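Local coordinates for benzoate transport porin BenP (Acinetobacter baumannii AB307-0294, PDB 5DL8), which probably forms a porin channel of the OprD family, a calcium-binding beta-barrel through which benzoate and other small solutes may cross the outer membrane, at residues A[338-343]-A[361-366]; A[124-129]-A[155-160]; A[26-31]-A[401-406]; A[89-94]-A[105-110]; A[187-192]-A[295-300]. All coordinates share one frame; numbering follows the deposited sequence.

Contact 1 of 5, residues A[338-343]-A[361-366]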
# COMPACT_ATOMS: atom_id res chain seq x y z
N ALA A 338 10.66 -5.07 16.75
CA ALA A 338 10.41 -6.33 16.13
C ALA A 338 8.89 -6.60 16.19
O ALA A 338 8.18 -6.23 17.16
CB ALA A 338 11.13 -7.47 16.80
N MET A 339 8.46 -7.27 15.15
CA MET A 339 7.07 -7.72 14.98
C MET A 339 6.98 -9.08 14.29
O MET A 339 7.62 -9.33 13.25
CB MET A 339 6.23 -6.64 14.28
CG MET A 339 4.78 -7.11 14.19
SD MET A 339 3.57 -5.88 13.75
CE MET A 339 3.58 -5.06 15.39
N VAL A 340 6.22 -9.97 14.88
CA VAL A 340 5.92 -11.28 14.31
C VAL A 340 4.36 -11.39 14.03
O VAL A 340 3.50 -11.05 14.91
CB VAL A 340 6.30 -12.31 15.37
CG1 VAL A 340 5.94 -13.70 14.93
CG2 VAL A 340 7.82 -12.22 15.62
N LYS A 341 3.99 -11.88 12.90
CA LYS A 341 2.55 -12.10 12.50
C LYS A 341 2.44 -13.52 11.92
O LYS A 341 3.40 -13.95 11.31
CB LYS A 341 2.18 -11.18 11.39
CG LYS A 341 2.53 -9.78 11.69
CD LYS A 341 2.06 -8.86 10.55
CE LYS A 341 2.35 -7.39 10.82
NZ LYS A 341 2.10 -6.70 9.51
N TYR A 342 1.35 -14.23 12.19
CA TYR A 342 1.05 -15.58 11.71
C TYR A 342 -0.44 -15.61 11.23
O TYR A 342 -1.26 -15.14 11.96
CB TYR A 342 1.19 -16.61 12.83
CG TYR A 342 1.15 -18.10 12.38
CD1 TYR A 342 2.36 -18.71 11.97
CD2 TYR A 342 -0.04 -18.93 12.41
CE1 TYR A 342 2.42 -20.05 11.57
CE2 TYR A 342 0.03 -20.32 12.04
CZ TYR A 342 1.27 -20.85 11.61
OH TYR A 342 1.57 -22.18 11.20
N VAL A 343 -0.73 -16.11 10.04
CA VAL A 343 -2.05 -16.27 9.48
C VAL A 343 -2.24 -17.68 8.99
O VAL A 343 -1.37 -18.24 8.33
CB VAL A 343 -2.25 -15.30 8.31
CG1 VAL A 343 -3.68 -15.21 7.78
CG2 VAL A 343 -1.90 -13.93 8.73
N SER A 361 3.82 -16.70 7.81
CA SER A 361 4.47 -16.04 8.93
C SER A 361 5.33 -14.88 8.39
O SER A 361 5.80 -14.94 7.27
CB SER A 361 5.23 -17.07 9.82
OG SER A 361 6.24 -17.69 9.07
N ASN A 362 5.43 -13.83 9.14
CA ASN A 362 6.24 -12.67 8.88
C ASN A 362 7.05 -12.32 10.15
O ASN A 362 6.44 -12.21 11.25
CB ASN A 362 5.35 -11.41 8.66
CG ASN A 362 4.42 -11.47 7.45
OD1 ASN A 362 4.49 -12.36 6.62
ND2 ASN A 362 3.63 -10.43 7.29
N VAL A 363 8.32 -11.99 9.97
CA VAL A 363 9.17 -11.40 11.02
C VAL A 363 9.72 -10.05 10.46
O VAL A 363 10.14 -10.02 9.33
CB VAL A 363 10.34 -12.37 11.42
CG1 VAL A 363 11.27 -11.73 12.46
CG2 VAL A 363 9.83 -13.69 11.99
N ILE A 364 9.59 -8.94 11.21
CA ILE A 364 9.93 -7.57 10.78
C ILE A 364 10.79 -7.00 11.91
O ILE A 364 10.31 -6.88 13.11
CB ILE A 364 8.66 -6.77 10.61
CG1 ILE A 364 7.70 -7.49 9.63
CG2 ILE A 364 8.92 -5.32 10.18
CD1 ILE A 364 6.26 -7.15 9.92
N LEU A 365 12.05 -6.70 11.56
CA LEU A 365 13.03 -6.15 12.46
C LEU A 365 13.38 -4.72 11.93
O LEU A 365 13.61 -4.59 10.74
CB LEU A 365 14.30 -7.08 12.51
CG LEU A 365 14.05 -8.55 13.02
CD1 LEU A 365 15.35 -9.31 13.31
CD2 LEU A 365 13.20 -8.61 14.30
N ASN A 366 13.30 -3.67 12.79
CA ASN A 366 13.65 -2.31 12.43
C ASN A 366 14.72 -1.81 13.39
O ASN A 366 14.57 -2.05 14.57
CB ASN A 366 12.49 -1.35 12.45
CG ASN A 366 11.55 -1.65 11.33
OD1 ASN A 366 11.88 -1.55 10.10
ND2 ASN A 366 10.37 -2.11 11.72
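K341 lays its aliphatic chain over N362 and toward I364. Its CG lies beside the backbone N (chi1 -51°), and the chain runs extended from there. This carries CE to 4.0 Å from CD1 of I364. CD1 of I364 also stands 4.4 Å from CB of M339. M339, K341, N362 and I364 lie on one face. The other face bears A338, V340, Y342, S361, V363 and L365. There CB of A338 and CD2 of L365 are packed tightly, 3.4 Å apart. CD1 of the Y342 ring is 3.9 Å from CB of S361.

The strands belong to a beta hairpin of the porin barrel, antiparallel at 172°. Within the two segments the hydrogen-bonded pairs are M339 with I364 and K341 with N362. M339 N donates to I364 O at 2.8 Å, and N362 N donates to K341 O at 3.0 Å. Strand 319-328 pairs with the first strand, and strand 377-388 with the second. K341 also touches N307 of a loop, which suggests that its face looks into the barrel. The apolar surface of V340, Y342, V363 and L365 is consistent with a lipid-facing wall, while K341 and N362 bring polar groups to what is probably the inner face.

Contact 2 of 5, residues A[124-129]-A[155-160]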
# COMPACT_ATOMS: atom_id res chain seq x y z
N ASP A 124 -9.12 28.14 1.16
CA ASP A 124 -9.58 27.85 2.50
C ASP A 124 -9.13 26.39 2.96
O ASP A 124 -7.96 26.18 3.24
CB ASP A 124 -11.11 28.06 2.58
CG ASP A 124 -11.65 28.13 4.03
OD1 ASP A 124 -10.82 28.36 4.96
OD2 ASP A 124 -12.88 27.97 4.23
N LYS A 125 -10.05 25.43 3.06
CA LYS A 125 -9.70 24.05 3.43
C LYS A 125 -9.83 23.05 2.30
O LYS A 125 -10.02 21.85 2.53
CB LYS A 125 -10.49 23.65 4.67
CG LYS A 125 -10.00 24.42 5.90
CD LYS A 125 -10.80 24.11 7.16
CE LYS A 125 -10.12 24.77 8.34
NZ LYS A 125 -11.13 25.21 9.33
N THR A 126 -9.62 23.53 1.07
CA THR A 126 -9.73 22.75 -0.15
C THR A 126 -8.45 22.83 -1.01
O THR A 126 -7.75 23.86 -1.08
CB THR A 126 -10.96 23.22 -0.92
OG1 THR A 126 -12.06 23.23 0.01
CG2 THR A 126 -11.29 22.31 -2.15
N LEU A 127 -8.13 21.73 -1.67
CA LEU A 127 -7.00 21.68 -2.47
C LEU A 127 -7.32 20.85 -3.66
O LEU A 127 -7.81 19.71 -3.51
CB LEU A 127 -5.92 21.08 -1.66
CG LEU A 127 -4.60 21.07 -2.45
CD1 LEU A 127 -4.03 22.47 -2.54
CD2 LEU A 127 -3.60 20.07 -1.84
N LEU A 128 -7.11 21.42 -4.83
CA LEU A 128 -7.30 20.74 -6.13
C LEU A 128 -5.87 20.36 -6.61
O LEU A 128 -4.96 21.23 -6.62
CB LEU A 128 -7.98 21.67 -7.17
CG LEU A 128 -7.98 21.24 -8.66
CD1 LEU A 128 -8.95 20.05 -8.85
CD2 LEU A 128 -8.23 22.41 -9.63
N SER A 129 -5.67 19.10 -7.01
CA SER A 129 -4.35 18.66 -7.53
C SER A 129 -4.48 18.01 -8.93
O SER A 129 -5.39 17.20 -9.15
CB SER A 129 -3.67 17.71 -6.52
OG SER A 129 -3.52 18.40 -5.29
N THR A 155 -6.58 13.83 -11.47
CA THR A 155 -7.02 15.01 -10.78
C THR A 155 -7.76 14.62 -9.56
O THR A 155 -8.60 13.71 -9.65
CB THR A 155 -8.01 15.73 -11.64
OG1 THR A 155 -7.44 15.83 -12.93
CG2 THR A 155 -8.30 17.09 -11.11
N ASN A 156 -7.48 15.27 -8.43
CA ASN A 156 -8.35 15.16 -7.26
C ASN A 156 -8.61 16.43 -6.49
O ASN A 156 -7.93 17.42 -6.69
CB ASN A 156 -7.90 14.04 -6.32
CG ASN A 156 -6.56 14.31 -5.55
OD1 ASN A 156 -5.99 15.41 -5.49
ND2 ASN A 156 -6.16 13.31 -4.87
N LEU A 157 -9.65 16.37 -5.65
CA LEU A 157 -10.18 17.52 -4.86
C LEU A 157 -10.39 17.02 -3.45
O LEU A 157 -11.02 15.96 -3.26
CB LEU A 157 -11.49 18.08 -5.43
CG LEU A 157 -12.06 19.35 -4.80
CD1 LEU A 157 -11.06 20.50 -4.89
CD2 LEU A 157 -13.38 19.74 -5.47
N LYS A 158 -9.73 17.68 -2.50
CA LYS A 158 -9.81 17.38 -1.03
C LYS A 158 -10.38 18.54 -0.27
O LYS A 158 -9.94 19.65 -0.47
CB LYS A 158 -8.43 17.24 -0.42
CG LYS A 158 -7.64 16.24 -1.12
CD LYS A 158 -6.32 16.09 -0.45
CE LYS A 158 -5.52 15.11 -1.25
NZ LYS A 158 -4.49 14.60 -0.33
N SER A 159 -11.26 18.28 0.67
CA SER A 159 -11.78 19.32 1.52
C SER A 159 -12.10 18.92 2.99
O SER A 159 -12.69 17.88 3.22
CB SER A 159 -13.02 19.84 0.84
OG SER A 159 -13.55 20.96 1.53
N GLN A 160 -11.71 19.73 3.96
CA GLN A 160 -12.22 19.61 5.34
C GLN A 160 -13.46 20.45 5.40
O GLN A 160 -13.42 21.65 5.68
CB GLN A 160 -11.17 20.10 6.37
CG GLN A 160 -11.43 19.70 7.80
CD GLN A 160 -11.26 18.19 8.01
OE1 GLN A 160 -10.44 17.55 7.40
NE2 GLN A 160 -12.10 17.63 8.83
O HOH W 1 -5.84 17.44 -4.10
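The side-chain amide of N156 is the flat group that meets S129. Its OD1 lies 3.4 Å from CB of S129, and its ND2 is hydrogen-bonded to OH of Y202. The amide belongs to a wall of the antiparallel beta-barrel, where strand 126-130 runs against strand 155-160. A water lies near OD1 of N156, OG of S129 and O of L127. Its distance to OD1 is doubtfully short, and it cannot donate to every acceptor around it.

The backbone ladder is regular. S129 N donates to N156 O at 2.8 Å, nearly straight (171°), and K158 N donates to L127 O at 3.0 Å. Just before strand 126-130 begins, K125 O still accepts from Q160 N at 3.1 Å. There K125 CB lies 4.0 Å from Q160 CB. NE2 of Q160 turns to S162 O.

T126, L128, L157 and S159 share the other face. CD1 of L128 touches CG2 of T155 at 3.8 Å. T126 splits its two branches between two partners. CG2, anti to the backbone N, presses closely on CD1 of L157 at 3.3 Å. OG1, beside that N (chi1 -50°), is hydrogen-bonded to OG of S159 at 3.1 Å.

Contact 3 of 5, residues A[26-31]-A[401-406]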
# COMPACT_ATOMS: atom_id res chain seq x y z
N TRP A 26 11.29 19.14 1.23
CA TRP A 26 12.08 18.26 0.39
C TRP A 26 12.35 16.91 1.10
O TRP A 26 12.49 16.89 2.35
CB TRP A 26 13.40 18.90 0.10
CG TRP A 26 13.40 20.19 -0.62
CD1 TRP A 26 13.23 21.42 -0.07
CD2 TRP A 26 13.71 20.39 -1.98
NE1 TRP A 26 13.35 22.35 -1.01
CE2 TRP A 26 13.65 21.76 -2.20
CE3 TRP A 26 13.97 19.51 -3.07
CZ2 TRP A 26 13.90 22.34 -3.47
CZ3 TRP A 26 14.21 20.07 -4.36
CH2 TRP A 26 14.18 21.48 -4.54
N LYS A 27 12.45 15.80 0.36
CA LYS A 27 12.86 14.53 0.98
C LYS A 27 13.85 13.89 0.06
O LYS A 27 13.52 13.70 -1.09
CB LYS A 27 11.65 13.62 1.17
CG LYS A 27 11.87 12.49 2.17
CD LYS A 27 10.66 11.62 2.63
CE LYS A 27 9.60 11.40 1.55
NZ LYS A 27 8.47 10.55 2.11
N PHE A 28 15.05 13.62 0.55
CA PHE A 28 16.06 12.86 -0.14
C PHE A 28 16.17 11.49 0.48
O PHE A 28 16.31 11.35 1.69
CB PHE A 28 17.45 13.52 0.00
CG PHE A 28 18.53 12.77 -0.71
CD1 PHE A 28 18.51 12.64 -2.07
CD2 PHE A 28 19.53 12.14 -0.03
CE1 PHE A 28 19.45 11.86 -2.75
CE2 PHE A 28 20.51 11.40 -0.70
CZ PHE A 28 20.47 11.25 -2.04
N THR A 29 16.15 10.47 -0.36
CA THR A 29 16.32 9.11 0.10
C THR A 29 17.38 8.31 -0.73
O THR A 29 17.69 8.62 -1.84
CB THR A 29 15.01 8.25 0.13
OG1 THR A 29 14.62 7.92 -1.18
CG2 THR A 29 13.80 8.91 0.84
N LEU A 30 17.82 7.24 -0.07
CA LEU A 30 18.63 6.14 -0.52
C LEU A 30 18.02 4.85 0.03
O LEU A 30 17.60 4.72 1.19
CB LEU A 30 20.13 6.23 -0.08
CG LEU A 30 20.91 7.49 -0.46
CD1 LEU A 30 22.20 7.60 0.33
CD2 LEU A 30 21.25 7.53 -1.91
N LYS A 31 18.02 3.88 -0.87
CA LYS A 31 17.62 2.53 -0.56
C LYS A 31 18.54 1.45 -1.26
O LYS A 31 18.53 1.29 -2.52
CB LYS A 31 16.17 2.33 -1.07
CG LYS A 31 15.56 1.04 -0.45
CD LYS A 31 14.11 0.77 -0.86
CE LYS A 31 13.14 1.59 0.02
NZ LYS A 31 11.70 1.40 -0.49
N VAL A 401 18.81 -1.22 3.52
CA VAL A 401 19.49 -0.16 4.20
C VAL A 401 18.95 1.11 3.62
O VAL A 401 19.15 1.39 2.46
CB VAL A 401 21.01 -0.17 3.98
CG1 VAL A 401 21.69 0.98 4.77
CG2 VAL A 401 21.62 -1.52 4.32
N ASN A 402 18.28 1.88 4.47
CA ASN A 402 17.51 3.07 4.13
C ASN A 402 18.19 4.30 4.66
O ASN A 402 18.69 4.30 5.83
CB ASN A 402 16.11 2.98 4.75
CG ASN A 402 15.18 1.98 3.99
OD1 ASN A 402 15.17 1.99 2.73
ND2 ASN A 402 14.46 1.12 4.70
N TYR A 403 18.17 5.35 3.87
CA TYR A 403 18.58 6.67 4.33
C TYR A 403 17.52 7.66 3.94
O TYR A 403 17.04 7.61 2.82
CB TYR A 403 19.87 7.12 3.70
CG TYR A 403 20.26 8.51 4.14
CD1 TYR A 403 20.92 8.75 5.37
CD2 TYR A 403 20.08 9.59 3.32
CE1 TYR A 403 21.31 10.03 5.76
CE2 TYR A 403 20.51 10.84 3.66
CZ TYR A 403 21.06 11.06 4.90
OH TYR A 403 21.44 12.32 5.14
N THR A 404 17.15 8.52 4.87
CA THR A 404 16.07 9.53 4.74
C THR A 404 16.56 10.87 5.26
O THR A 404 17.10 10.94 6.35
CB THR A 404 14.79 9.04 5.39
OG1 THR A 404 14.39 7.87 4.70
CG2 THR A 404 13.67 10.07 5.30
N LYS A 405 16.47 11.90 4.47
CA LYS A 405 16.74 13.23 5.00
C LYS A 405 15.68 14.23 4.51
O LYS A 405 15.37 14.31 3.30
CB LYS A 405 18.09 13.71 4.61
CG LYS A 405 18.32 15.04 5.33
CD LYS A 405 19.76 15.48 5.33
CE LYS A 405 20.10 16.27 4.07
NZ LYS A 405 21.30 17.07 4.43
N LYS A 406 15.14 14.96 5.49
CA LYS A 406 13.95 15.80 5.34
C LYS A 406 14.43 17.19 5.68
O LYS A 406 15.23 17.38 6.61
CB LYS A 406 12.93 15.35 6.31
CG LYS A 406 11.65 14.94 5.67
CD LYS A 406 10.59 14.64 6.71
CE LYS A 406 10.83 13.27 7.32
NZ LYS A 406 9.91 12.28 6.68
O HOH W 2 14.97 4.50 1.71
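F28, L30 and Y403 form the close-packed side. The F28 and Y403 side chains cross at about a right angle and meet edge to edge, with CD2 of F28 4.0 Å from CE2 of Y403. Y403 CG stands opposite its backbone N (chi1 178°), which carries the ring out to F28. CB of L30 sits 3.9 Å from CB of Y403, and CD1 of L30 reaches CB and CD2 of Y403, oblique to the ring. F377 meets the Y403 ring too.

The opposite face is polar and hydrated. T29 and T404 stand loosely side by side, with CG2 of T29 4.0 Å from OG1 of T404. K31 runs alongside N402, its CG 3.3 Å from OD1. A water donates to both L30 O and N402 OD1, at 2.7 Å each. NZ of K31 goes on to Q147 O.

These are the first and last strands of the porin, 25-39 and 394-406, so the antiparallel pair closes the barrel. Within the two segments, F28 with K405 and L30 with Y403 are the hydrogen-bonded pairs.

K27 and K406 pair loosely, their NZ atoms 5.1 Å apart. Together with K31 they make the polar face basic, which would probably favour nearby anions.

Contact 4 of 5, residues A[89-94]-A[105-110]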
# COMPACT_ATOMS: atom_id res chain seq x y z
N SER A 89 22.69 -7.09 -8.70
CA SER A 89 22.83 -8.52 -8.78
C SER A 89 22.82 -8.89 -10.27
O SER A 89 22.47 -8.11 -11.16
CB SER A 89 21.64 -9.22 -8.08
OG SER A 89 20.43 -8.77 -8.61
N SER A 90 23.10 -10.13 -10.53
CA SER A 90 23.18 -10.62 -11.90
C SER A 90 21.75 -10.93 -12.36
O SER A 90 20.83 -11.09 -11.54
CB SER A 90 24.11 -11.85 -11.92
OG SER A 90 23.33 -12.87 -11.34
N ASP A 91 21.55 -10.97 -13.64
CA ASP A 91 20.21 -11.08 -14.23
C ASP A 91 19.72 -12.54 -14.03
O ASP A 91 20.38 -13.46 -14.40
CB ASP A 91 20.26 -10.69 -15.69
CG ASP A 91 18.88 -10.56 -16.37
OD1 ASP A 91 17.83 -10.80 -15.71
OD2 ASP A 91 18.87 -10.22 -17.61
N LYS A 92 18.62 -12.73 -13.33
CA LYS A 92 17.98 -14.08 -13.16
C LYS A 92 17.10 -14.44 -14.34
O LYS A 92 16.61 -15.57 -14.44
CB LYS A 92 17.07 -14.09 -11.89
CG LYS A 92 17.84 -14.05 -10.56
CD LYS A 92 16.88 -14.26 -9.40
CE LYS A 92 17.24 -13.40 -8.22
NZ LYS A 92 18.55 -13.68 -7.73
N HIS A 93 16.85 -13.47 -15.21
CA HIS A 93 15.98 -13.74 -16.36
C HIS A 93 14.58 -14.24 -15.98
O HIS A 93 13.93 -14.97 -16.74
CB HIS A 93 16.67 -14.71 -17.35
CG HIS A 93 17.96 -14.18 -17.88
ND1 HIS A 93 18.04 -13.51 -19.07
CD2 HIS A 93 19.20 -14.16 -17.35
CE1 HIS A 93 19.30 -13.17 -19.29
NE2 HIS A 93 20.02 -13.53 -18.26
N VAL A 94 14.07 -13.77 -14.86
CA VAL A 94 12.70 -14.00 -14.44
C VAL A 94 12.26 -12.77 -13.66
O VAL A 94 13.06 -12.15 -12.99
CB VAL A 94 12.58 -15.31 -13.56
CG1 VAL A 94 13.24 -15.17 -12.21
CG2 VAL A 94 11.13 -15.75 -13.28
N THR A 105 12.33 -10.42 -24.12
CA THR A 105 13.73 -10.80 -24.03
C THR A 105 13.94 -11.65 -22.78
O THR A 105 14.91 -12.36 -22.71
CB THR A 105 14.65 -9.60 -24.00
OG1 THR A 105 14.37 -8.84 -22.85
CG2 THR A 105 14.45 -8.73 -25.22
N GLN A 106 13.02 -11.64 -21.82
CA GLN A 106 13.25 -12.39 -20.56
C GLN A 106 14.40 -11.89 -19.70
O GLN A 106 15.25 -12.70 -19.26
CB GLN A 106 13.52 -13.88 -20.85
CG GLN A 106 12.42 -14.56 -21.63
CD GLN A 106 11.66 -15.44 -20.68
OE1 GLN A 106 10.78 -14.97 -19.91
NE2 GLN A 106 12.03 -16.74 -20.68
N SER A 107 14.52 -10.58 -19.63
CA SER A 107 15.57 -9.90 -18.94
C SER A 107 15.07 -8.90 -17.87
O SER A 107 14.19 -8.12 -18.10
CB SER A 107 16.56 -9.26 -19.93
OG SER A 107 17.65 -8.57 -19.29
N GLN A 108 15.62 -9.00 -16.67
CA GLN A 108 15.34 -7.98 -15.63
C GLN A 108 16.02 -6.72 -16.05
O GLN A 108 17.11 -6.79 -16.57
CB GLN A 108 15.96 -8.42 -14.31
CG GLN A 108 15.42 -9.73 -13.75
CD GLN A 108 15.85 -9.94 -12.34
OE1 GLN A 108 16.88 -10.70 -12.02
NE2 GLN A 108 15.13 -9.22 -11.43
N ALA A 109 15.38 -5.57 -15.86
CA ALA A 109 15.99 -4.28 -16.30
C ALA A 109 17.31 -4.04 -15.54
O ALA A 109 17.45 -4.43 -14.35
CB ALA A 109 15.06 -3.15 -15.89
N SER A 110 18.24 -3.37 -16.18
CA SER A 110 19.51 -3.12 -15.45
C SER A 110 19.42 -1.87 -14.60
O SER A 110 20.18 -1.71 -13.67
CB SER A 110 20.73 -3.19 -16.41
OG SER A 110 20.50 -2.25 -17.36
O HOH W 3 18.65 -9.93 -10.15
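The carboxylate of D91 takes two of the four hydrogen bonds across the contact, from S107 and Q108. With CG anti to the backbone N (chi1 -171°), D91 extends both oxygens to the second segment. OD2 receives the S107 hydroxyl on its syn side, with OG at 2.7 Å. OD1 accepts Q108 N at 3.0 Å, also syn. The same OD1 takes H93 N at 2.9 Å, from above the carboxylate plane and from the face opposite to Q108 N. Three donors thus hold the group and fix its rotation.

That bond from H93 N makes an Asx turn in the loop after strand 72-87. Across from it, Q106 and S107 form a G1 beta bulge in the turn that joins strands 101-102 and 107-123. The contact therefore ties a loop to the hairpin that follows it. D46 and F39 of a calcium site lie close by, at about 6 Å from the side chain of K92 and 7 Å from that of V94.

Amide and ring bonds come next. OE1 of Q108 accepts K92 N in its carbonyl plane, on a lone pair, at 3.0 Å. A water lies within bonding distance of OE1, S90 O and S89 OG, and NE2 of Q108 has a weak bond to G48 O. ND1 of H93 donates to Q106 O at 2.9 Å. This bond is bent, 131° at the hydrogen, and tilted from the ring plane.

Close packing adds to these bonds. CG of Q108 lies 3.3 Å from D91 OD1 and also touches V94 O. OD2 of D91 lies over one face of the H93 ring, toward its rim.

Contact 5 of 5, residues A[187-192]-A[295-300]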
# COMPACT_ATOMS: atom_id res chain seq x y z
N SER A 187 -5.50 -2.09 -15.05
CA SER A 187 -6.03 -3.21 -15.76
C SER A 187 -6.40 -4.39 -14.85
O SER A 187 -5.97 -4.44 -13.70
CB SER A 187 -5.02 -3.70 -16.87
OG SER A 187 -3.71 -4.01 -16.35
N PHE A 188 -7.18 -5.33 -15.36
CA PHE A 188 -7.42 -6.58 -14.66
C PHE A 188 -7.24 -7.71 -15.69
O PHE A 188 -7.73 -7.66 -16.88
CB PHE A 188 -8.83 -6.56 -14.05
CG PHE A 188 -9.18 -7.76 -13.20
CD1 PHE A 188 -8.93 -7.78 -11.81
CD2 PHE A 188 -9.83 -8.84 -13.74
CE1 PHE A 188 -9.30 -8.90 -11.04
CE2 PHE A 188 -10.15 -9.96 -12.97
CZ PHE A 188 -9.91 -9.99 -11.61
N THR A 189 -6.68 -8.78 -15.16
CA THR A 189 -6.33 -9.95 -15.92
C THR A 189 -6.99 -11.23 -15.37
O THR A 189 -6.92 -11.52 -14.17
CB THR A 189 -4.73 -10.02 -15.97
OG1 THR A 189 -4.25 -8.86 -16.69
CG2 THR A 189 -4.29 -11.22 -16.70
N ALA A 190 -7.57 -12.06 -16.25
CA ALA A 190 -7.95 -13.42 -15.80
C ALA A 190 -7.90 -14.38 -16.98
O ALA A 190 -8.26 -13.98 -18.11
CB ALA A 190 -9.30 -13.44 -15.20
N ASN A 191 -7.46 -15.63 -16.67
CA ASN A 191 -7.37 -16.70 -17.56
C ASN A 191 -6.40 -16.22 -18.70
O ASN A 191 -6.67 -16.47 -19.87
CB ASN A 191 -8.77 -17.06 -18.19
CG ASN A 191 -8.67 -18.22 -19.12
OD1 ASN A 191 -7.83 -19.09 -18.91
ND2 ASN A 191 -9.46 -18.22 -20.20
N GLY A 192 -5.38 -15.43 -18.32
CA GLY A 192 -4.28 -14.92 -19.24
C GLY A 192 -4.81 -13.89 -20.24
O GLY A 192 -4.19 -13.69 -21.24
N LEU A 295 -7.90 -7.75 -7.13
CA LEU A 295 -6.86 -6.70 -7.06
C LEU A 295 -6.54 -6.32 -8.53
O LEU A 295 -6.55 -7.17 -9.37
CB LEU A 295 -5.62 -7.30 -6.37
CG LEU A 295 -6.02 -7.35 -4.91
CD1 LEU A 295 -6.14 -8.73 -4.24
CD2 LEU A 295 -5.46 -6.19 -4.10
N PRO A 296 -6.28 -5.05 -8.81
CA PRO A 296 -5.80 -4.63 -10.05
C PRO A 296 -4.40 -5.22 -10.38
O PRO A 296 -3.69 -5.64 -9.50
CB PRO A 296 -5.81 -3.12 -9.98
CG PRO A 296 -6.18 -2.72 -8.54
CD PRO A 296 -6.38 -3.97 -7.76
N ASP A 297 -4.08 -5.28 -11.68
CA ASP A 297 -2.75 -5.73 -12.16
C ASP A 297 -1.71 -4.73 -11.65
O ASP A 297 -2.04 -3.64 -11.21
CB ASP A 297 -2.63 -5.77 -13.70
CG ASP A 297 -3.59 -6.69 -14.39
OD1 ASP A 297 -3.95 -7.69 -13.83
OD2 ASP A 297 -3.96 -6.47 -15.57
N GLY A 298 -0.49 -5.16 -11.57
CA GLY A 298 0.64 -4.25 -11.23
C GLY A 298 0.93 -4.14 -9.74
O GLY A 298 1.62 -3.16 -9.27
N PHE A 299 0.41 -5.15 -9.00
CA PHE A 299 0.80 -5.46 -7.60
C PHE A 299 0.32 -4.37 -6.66
O PHE A 299 0.94 -4.14 -5.57
CB PHE A 299 2.38 -5.72 -7.46
CG PHE A 299 2.93 -6.66 -8.53
CD1 PHE A 299 2.58 -8.03 -8.53
CD2 PHE A 299 3.68 -6.16 -9.61
CE1 PHE A 299 2.99 -8.86 -9.59
CE2 PHE A 299 4.08 -6.98 -10.66
CZ PHE A 299 3.74 -8.33 -10.64
N LEU A 300 -0.78 -3.70 -7.04
CA LEU A 300 -1.33 -2.61 -6.19
C LEU A 300 -1.88 -3.22 -4.93
O LEU A 300 -2.76 -4.04 -4.99
CB LEU A 300 -2.38 -1.82 -6.98
CG LEU A 300 -1.94 -1.33 -8.40
CD1 LEU A 300 -2.94 -0.34 -9.01
CD2 LEU A 300 -0.56 -0.72 -8.27
O HOH W 4 -3.69 -2.04 -12.87
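Backbone meets backbone where D297 N donates to S187 O, at 2.9 Å and almost perfectly straight (176°). A water adds a second link: it accepts from S187 N and donates to D297 O, 2.8 Å from each.

The D297 carboxylate carries the side-chain hydrogen bonds. CG lies beside the backbone N (chi1 -61°), which turns the group to the hydroxyls of the strand. OD2 is gripped by two of them. OG of S187 donates at 2.6 Å on the anti side, close to the carboxylate plane. OG1 of T189 donates at 2.7 Å on the syn side, tilted further from the plane. The two bonds approach from different sides and should limit rotation of the carboxylate. They would also be expected to stabilise its negative charge.

Strands 187-190 and 193-196 make a small two-stranded hairpin within the connection between barrel strands 165-176 and 200-210. Segment 295-300 lies in the long loop between strands 278-288 and 319-328. The contact thus joins two inter-strand connections far apart in sequence. OG1 of T189 is also bonded to OG1 of T194 on the partner strand of the hairpin.

F188 has its side chain on the other side of the strand from D297. L295 O lies 3.5 Å from CD1 of F188, oblique to the ring. F260 packs edge-to-face with the F188 ring. CB of P296 lies 4.0 Å from S187 O.

In the fold
Contact 3 opens first, at 26-31, and closes last, at 401-406. All the other contacts fall between these two ends, in series along the chain, and none cross. Contact 4 comes next and closes a short loop between strands 72-87 and 107-123. Contact 2 follows and pairs neighbouring strands of the barrel wall. Contact 5 then spans about a hundred residues to join two inter-strand connections. Contact 1 closes a local hairpin late in the chain. Contacts 1, 2 and 3 are therefore strand pairs of the wall, with contacts 1 and 2 on opposite sides of the chain's centre. Contacts 4 and 5 hold loops, their centres about 22 Å apart.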